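Local structure of EST1E (Clostridium proteoclasticum, 2WTM) at residues H107-L112 with G170-V175; P224-T227 with D231-L234; G2-D7 with L13-D18. The protein acts as a promiscuous esterase that hydrolyses feruloyl esters, probably by the serine mechanism of alpha/beta hydrolases. All coordinates share one frame; numbering follows the deposited sequence. Where two conformers were deposited one is given.

Contact 1: residues H107-L112 with G170-V175; sequences HSQGGL and GNYVRV. With PO4 (phosphate ion), chain E.
Gln109 and Tyr172 reach toward each other from opposite directions, the one touching pair between 107-112, which has the form of the nucleophile elbow of an alpha/beta hydrolase, and 170-175. The Gly106-Ser108-Gly110 pattern and the positive phi of Ser108 (59°) mark the strained turn at which strand 99-107 passes into helix 109-120. The tight part of the contact is one point: Tyr172 OH donates to Gln109 OE1 at a very short 2.5 Å. OE1 sits at the edge of the Tyr172 ring, near its plane, the amide turned only 25° from it. Gln109 CG stands opposite the backbone N (chi1 -177°) and the chain runs out extended, which carries the amide across the gap; Gln109 CA and Tyr172 CA stay 12.3 Å apart. His77 backs the pair, hydrogen-bonded to Gln109 NE2 and edge-to-face with the Tyr172 ring. Around this point the contact is loose: Leu112 CD2 stays 5.8 Å from Tyr172 OH, its nearest atom of 170-175, while Arg174 turns away to a salt bridge with Asp123 of the second subunit. On the elbow side a phosphate, probably from the crystallisation liquor, takes a very short bond from Ser108 OG and another from His228 NE2, consistent with a catalytic serine and histidine. Two N-H groups probably form the oxyanion hole: Phe36 N also binds the phosphate, and Gln109 N donates to phosphate O4 at 2.9 Å.

Contact 2: residues P224-T227 with D231-L234; sequences PGDT and DHHL
Asp226 turns its carboxylate onto the backbone of His232 and His233, closing the loop that, in this alpha/beta hydrolase, follows strand 218-223 and carries the probable catalytic histidine, His228. OD1 of Asp226 is gripped twice, from opposite faces of the carboxylate: by His232 N at 2.9 Å, on the syn side and nearly straight (164°), and by its own neighbour Thr227 N at 2.7 Å. OD2 of Asp226 takes His233 N at 2.8 Å from above the carboxylate plane, in a more bent bond (134°). Three backbone N-H groups thus fix the rotation of one buried acid. Beside it, Asp231 N donates to Thr227 OG1 at 3.0 Å. The hydroxyl lies between the backbone N and the carbonyl carbon of its own residue (chi1 66°), a setting that swings the Thr227 methyl toward His232, with CG2 3.7 Å from CE1. Also in direct contact, the His232 ring meets Gly225 O at its edge, where ND1 makes a weak bond of 3.1 Å. In the next shell, Gly225 N is held by Asp198 OD1 and the Asp226 backbone bonds to Gln199, tying this loop to the one after strand 192-197. Leu234 opens helix 234-249 and lies against Arg43 and Ala47 of helix 43-54. His233, at the N-cap position, is held by a bond from ND1 to Glu235 OE2 in the first turn.

Contact 3: residues G2-D7 with L13-D18; sequences GAMYID and LNAYLD
Met4 O accepts twice: from Ala15 N at 2.9 Å, and more weakly from a water that also donates to Asn14 OD1 at 2.8 Å. In one of its two conformers Tyr5 has the same water over one face of its ring, toward the rim. Paired bonds join Met4 with Ala15, Gly2 with Leu17 and Ile6 with Leu13 (Ile6 N to Leu13 O 2.8 Å). Between them, Ala3 CA and Tyr5 CA each send a C-H to an oxygen of the other strand, Ala15 O and Leu13 O. Met4, Ile6, Leu13 and Ala15 share the apolar face, where Tyr92 of helix 79-93 lies on Met4 and Ile6, Asn85 on Leu13, and Leu60 on Ala15. Met4 CG sits between its backbone N and carbonyl carbon (chi1 74°) and the chain bends again at its end, bringing CE to 3.7 Å from Leu17 CB. On the other face that Tyr5 conformer puts CE1 3.7 Å from Asn14 CB, ring and amide 55° apart; Tyr5 OH bonds Lys69 O, and Asn14 ND2 bonds Asp63 OD2. Strand 11-18 also bonds strand 58-62, so this twisted antiparallel hairpin, with 3-8 outermost, edges the mixed alpha/beta hydrolase sheet.

Overall arrangement
Contacts 1 and 2 flank the probable active site, and contact 3 stands apart from it. The centres of contacts 1 and 2 are about 24 Å apart, yet their nearest atoms approach to about 6 Å. The link is His228, in the loop between 224-227 and 231-234: its NE2 bonds the phosphate held by 107-112, and its O bonds His107 NE2. With Asp200, Ser108 and His228 fit a Ser-His-Asp triad. Contact 3 closes first along the chain; its centre lies about 22 Å from that of contact 1 and 30 Å from that of contact 2. Helix 79-93 touches both contacts 1 and 3, bridging elbow and hairpin.

Contact 1: residues H107-L112 with G170-V175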
# COMPACT_ATOMS: atom_id res chain seq x y z
N HIS A 107 -8.65 13.31 10.56
CA HIS A 107 -7.74 14.36 10.99
C HIS A 107 -6.28 14.01 10.73
O HIS A 107 -5.81 12.91 11.09
CB HIS A 107 -8.01 14.62 12.47
CG HIS A 107 -7.20 15.76 13.04
ND1 HIS A 107 -6.07 15.56 13.80
CD2 HIS A 107 -7.33 17.09 12.88
CE1 HIS A 107 -5.57 16.74 14.12
NE2 HIS A 107 -6.32 17.68 13.58
N SER A 108 -5.55 14.99 10.15
CA SER A 108 -4.10 14.96 10.02
C SER A 108 -3.65 13.72 9.21
O SER A 108 -4.03 13.64 8.09
CB SER A 108 -3.39 15.13 11.37
OG SER A 108 -2.01 15.45 11.12
N GLN A 109 -2.88 12.79 9.77
CA GLN A 109 -2.63 11.54 9.02
C GLN A 109 -3.90 10.83 8.60
O GLN A 109 -3.98 10.22 7.54
CB GLN A 109 -1.71 10.57 9.74
CG GLN A 109 -1.41 9.33 8.94
CD GLN A 109 -0.28 8.52 9.61
OE1 GLN A 109 0.89 8.99 9.47
NE2 GLN A 109 -0.52 7.39 10.20
N GLY A 110 -4.97 10.92 9.39
CA GLY A 110 -6.27 10.40 9.03
C GLY A 110 -6.94 11.15 7.90
O GLY A 110 -7.68 10.60 7.13
N GLY A 111 -6.61 12.44 7.81
CA GLY A 111 -7.14 13.34 6.77
C GLY A 111 -6.47 12.99 5.46
O GLY A 111 -7.17 12.81 4.44
N LEU A 112 -5.14 12.84 5.49
CA LEU A 112 -4.44 12.26 4.34
C LEU A 112 -5.03 10.91 3.92
O LEU A 112 -5.39 10.66 2.77
CB LEU A 112 -2.98 12.11 4.61
CG LEU A 112 -2.16 11.33 3.52
CD1 LEU A 112 -2.21 11.91 2.12
CD2 LEU A 112 -0.74 11.09 4.08
N GLY A 170 11.47 2.27 9.75
CA GLY A 170 11.64 3.09 8.53
C GLY A 170 10.81 2.59 7.38
O GLY A 170 10.60 3.34 6.42
N ASN A 171 10.22 1.42 7.53
CA ASN A 171 9.25 0.96 6.52
C ASN A 171 8.11 2.00 6.35
O ASN A 171 7.56 2.16 5.26
CB ASN A 171 8.58 -0.37 6.95
CG ASN A 171 9.54 -1.55 6.89
OD1 ASN A 171 10.62 -1.42 6.27
ND2 ASN A 171 9.20 -2.66 7.54
N TYR A 172 7.71 2.66 7.43
CA TYR A 172 6.69 3.73 7.32
C TYR A 172 7.14 4.70 6.19
O TYR A 172 6.31 5.06 5.34
CB TYR A 172 6.50 4.48 8.66
CG TYR A 172 5.52 5.65 8.54
CD1 TYR A 172 4.27 5.59 9.01
CD2 TYR A 172 5.90 6.80 7.90
CE1 TYR A 172 3.39 6.61 8.81
CE2 TYR A 172 5.04 7.84 7.68
CZ TYR A 172 3.77 7.76 8.17
OH TYR A 172 2.88 8.82 8.00
N VAL A 173 8.40 5.14 6.23
CA VAL A 173 8.97 6.06 5.23
C VAL A 173 9.10 5.44 3.82
O VAL A 173 8.71 6.06 2.85
CB VAL A 173 10.35 6.63 5.67
CG1 VAL A 173 10.96 7.59 4.64
CG2 VAL A 173 10.17 7.29 7.07
N ARG A 174 9.58 4.19 3.77
CA ARG A 174 9.65 3.46 2.48
C ARG A 174 8.32 3.44 1.75
O ARG A 174 8.24 3.62 0.56
CB ARG A 174 10.19 2.08 2.71
CG ARG A 174 11.56 2.01 3.34
CD ARG A 174 12.13 0.67 3.44
NE ARG A 174 13.44 0.66 4.09
CZ ARG A 174 14.59 0.81 3.46
NH1 ARG A 174 14.60 0.96 2.15
NH2 ARG A 174 15.74 0.77 4.12
N VAL A 175 7.25 3.20 2.53
CA VAL A 175 5.90 3.19 1.98
C VAL A 175 5.43 4.59 1.62
O VAL A 175 4.89 4.84 0.56
CB VAL A 175 4.94 2.54 2.99
CG1 VAL A 175 3.51 2.79 2.62
CG2 VAL A 175 5.23 1.05 3.13
P PO4 E . -1.25 13.61 13.63
O1 PO4 E . -2.43 13.65 14.59
O2 PO4 E . -0.14 13.13 14.55
O3 PO4 E . -0.84 15.03 13.25
O4 PO4 E . -1.46 12.78 12.34

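Contact 2: residues P224-T227 with D231-L234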
# COMPACT_ATOMS: atom_id res chain seq x y z
N PRO A 224 -9.07 30.90 11.85
CA PRO A 224 -8.02 31.88 12.15
C PRO A 224 -7.39 31.71 13.51
O PRO A 224 -8.10 31.58 14.51
CB PRO A 224 -8.76 33.22 12.02
CG PRO A 224 -9.95 32.94 11.30
CD PRO A 224 -10.37 31.53 11.67
N GLY A 225 -6.05 31.69 13.52
CA GLY A 225 -5.29 31.66 14.71
C GLY A 225 -5.15 30.33 15.40
O GLY A 225 -4.44 30.21 16.40
N ASP A 226 -5.77 29.30 14.82
CA ASP A 226 -5.93 28.04 15.53
C ASP A 226 -4.85 26.99 15.21
O ASP A 226 -4.14 27.10 14.20
CB ASP A 226 -7.31 27.49 15.34
CG ASP A 226 -7.83 26.80 16.60
OD1 ASP A 226 -7.04 26.55 17.54
OD2 ASP A 226 -9.01 26.49 16.58
N THR A 227 -4.77 26.03 16.12
CA THR A 227 -3.71 25.07 16.20
C THR A 227 -4.11 23.77 15.44
O THR A 227 -5.19 23.64 14.85
CB THR A 227 -3.41 24.76 17.67
OG1 THR A 227 -4.53 24.11 18.27
CG2 THR A 227 -3.17 26.10 18.45
N ASP A 231 -7.28 24.02 19.38
CA ASP A 231 -7.28 24.28 20.83
C ASP A 231 -8.18 25.50 21.09
O ASP A 231 -8.87 25.54 22.11
CB ASP A 231 -5.89 24.58 21.34
CG ASP A 231 -4.95 23.41 21.27
OD1 ASP A 231 -5.37 22.26 21.22
OD2 ASP A 231 -3.74 23.67 21.37
N HIS A 232 -8.18 26.48 20.18
CA HIS A 232 -8.92 27.73 20.43
C HIS A 232 -10.35 27.78 19.93
O HIS A 232 -11.23 28.43 20.54
CB HIS A 232 -8.21 28.94 19.82
CG HIS A 232 -6.73 28.97 20.06
ND1 HIS A 232 -5.85 29.41 19.09
CD2 HIS A 232 -5.98 28.62 21.13
CE1 HIS A 232 -4.62 29.32 19.56
NE2 HIS A 232 -4.67 28.83 20.79
N HIS A 233 -10.61 27.15 18.77
CA HIS A 233 -11.89 27.32 18.11
C HIS A 233 -12.46 26.07 17.47
O HIS A 233 -12.93 26.12 16.32
CB HIS A 233 -11.77 28.40 17.08
CG HIS A 233 -11.72 29.75 17.70
ND1 HIS A 233 -12.80 30.27 18.39
CD2 HIS A 233 -10.72 30.65 17.79
CE1 HIS A 233 -12.46 31.46 18.85
NE2 HIS A 233 -11.21 31.71 18.51
N LEU A 234 -12.48 25.01 18.28
CA LEU A 234 -13.06 23.74 17.85
C LEU A 234 -14.50 23.91 17.39
O LEU A 234 -14.96 23.28 16.43
CB LEU A 234 -12.97 22.71 18.96
CG LEU A 234 -13.55 21.32 18.71
CD1 LEU A 234 -12.94 20.68 17.42
CD2 LEU A 234 -13.32 20.45 19.90

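Contact 3: residues G2-D7 with L13-D18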
# COMPACT_ATOMS: atom_id res chain seq x y z
N GLY A 2 -22.55 1.39 19.68
CA GLY A 2 -21.75 0.34 20.33
C GLY A 2 -20.28 0.38 19.89
O GLY A 2 -19.94 1.05 18.93
N ALA A 3 -19.43 -0.34 20.62
CA ALA A 3 -18.06 -0.65 20.18
C ALA A 3 -18.04 -2.04 19.61
O ALA A 3 -18.79 -2.90 20.01
CB ALA A 3 -17.09 -0.53 21.32
N MET A 4 -17.15 -2.30 18.65
CA MET A 4 -17.11 -3.57 17.99
C MET A 4 -15.69 -3.72 17.44
O MET A 4 -14.96 -2.74 17.49
CB MET A 4 -18.05 -3.56 16.80
CG MET A 4 -17.48 -2.73 15.63
SD MET A 4 -18.54 -2.44 14.22
CE MET A 4 -19.80 -1.56 15.12
N TYR A 5 -15.32 -4.94 17.06
CA TYR A 5 -14.10 -5.20 16.31
C TYR A 5 -14.44 -5.56 14.86
O TYR A 5 -15.29 -6.46 14.62
CB TYR A 5 -13.25 -6.28 16.99
CG TYR A 5 -12.42 -5.74 18.13
CD1 TYR A 5 -11.31 -4.94 17.88
CD2 TYR A 5 -12.75 -5.98 19.48
CE1 TYR A 5 -10.54 -4.41 18.88
CE2 TYR A 5 -12.01 -5.43 20.50
CZ TYR A 5 -10.87 -4.65 20.21
OH TYR A 5 -10.10 -4.09 21.20
N ILE A 6 -13.78 -4.92 13.91
CA ILE A 6 -13.85 -5.25 12.51
C ILE A 6 -12.59 -6.01 12.14
O ILE A 6 -11.49 -5.48 12.31
CB ILE A 6 -13.99 -3.97 11.68
CG1 ILE A 6 -15.34 -3.29 11.95
CG2 ILE A 6 -13.99 -4.27 10.18
CD1 ILE A 6 -15.46 -1.94 11.38
N ASP A 7 -12.74 -7.24 11.69
CA ASP A 7 -11.57 -8.04 11.35
C ASP A 7 -10.97 -7.52 10.07
O ASP A 7 -11.68 -7.21 9.12
CB ASP A 7 -11.92 -9.50 11.13
CG ASP A 7 -12.24 -10.23 12.42
OD1 ASP A 7 -11.44 -10.17 13.38
OD2 ASP A 7 -13.31 -10.88 12.44
N LEU A 13 -9.66 -4.44 14.27
CA LEU A 13 -9.80 -2.99 14.32
C LEU A 13 -10.96 -2.59 15.25
O LEU A 13 -12.12 -2.94 15.03
CB LEU A 13 -10.05 -2.43 12.88
CG LEU A 13 -8.99 -2.83 11.84
CD1 LEU A 13 -9.57 -2.40 10.56
CD2 LEU A 13 -7.71 -2.21 12.19
N ASN A 14 -10.60 -1.91 16.31
CA ASN A 14 -11.60 -1.36 17.24
C ASN A 14 -12.42 -0.27 16.52
O ASN A 14 -11.85 0.64 15.95
CB ASN A 14 -10.93 -0.74 18.40
CG ASN A 14 -11.94 -0.22 19.45
OD1 ASN A 14 -12.81 -0.98 19.95
ND2 ASN A 14 -11.82 1.08 19.78
N ALA A 15 -13.70 -0.27 16.69
CA ALA A 15 -14.53 0.78 16.08
C ALA A 15 -15.75 1.10 16.91
O ALA A 15 -16.25 0.23 17.63
CB ALA A 15 -14.93 0.35 14.75
N TYR A 16 -16.26 2.32 16.74
CA TYR A 16 -17.42 2.79 17.50
C TYR A 16 -18.47 3.17 16.48
O TYR A 16 -18.20 4.04 15.64
CB TYR A 16 -17.09 4.04 18.36
CG TYR A 16 -15.93 3.79 19.33
CD1 TYR A 16 -16.15 3.21 20.58
CD2 TYR A 16 -14.65 4.15 19.01
CE1 TYR A 16 -15.10 2.99 21.45
CE2 TYR A 16 -13.60 3.94 19.86
CZ TYR A 16 -13.83 3.34 21.08
OH TYR A 16 -12.80 3.16 21.97
N LEU A 17 -19.66 2.57 16.56
CA LEU A 17 -20.77 2.96 15.74
C LEU A 17 -21.71 3.80 16.60
O LEU A 17 -22.17 3.31 17.67
CB LEU A 17 -21.49 1.72 15.22
CG LEU A 17 -22.75 1.96 14.39
CD1 LEU A 17 -22.55 2.81 13.14
CD2 LEU A 17 -23.34 0.56 14.02
N ASP A 18 -21.98 5.02 16.17
CA ASP A 18 -22.93 5.90 16.88
C ASP A 18 -24.00 6.31 15.95
O ASP A 18 -23.76 6.76 14.82
CB ASP A 18 -22.25 7.13 17.43
CG ASP A 18 -21.36 6.82 18.59
OD1 ASP A 18 -21.83 6.79 19.77
OD2 ASP A 18 -20.16 6.59 18.33
O HOH W 1 -20.08 3.93 20.29
O HOH W 2 -14.30 -3.19 20.66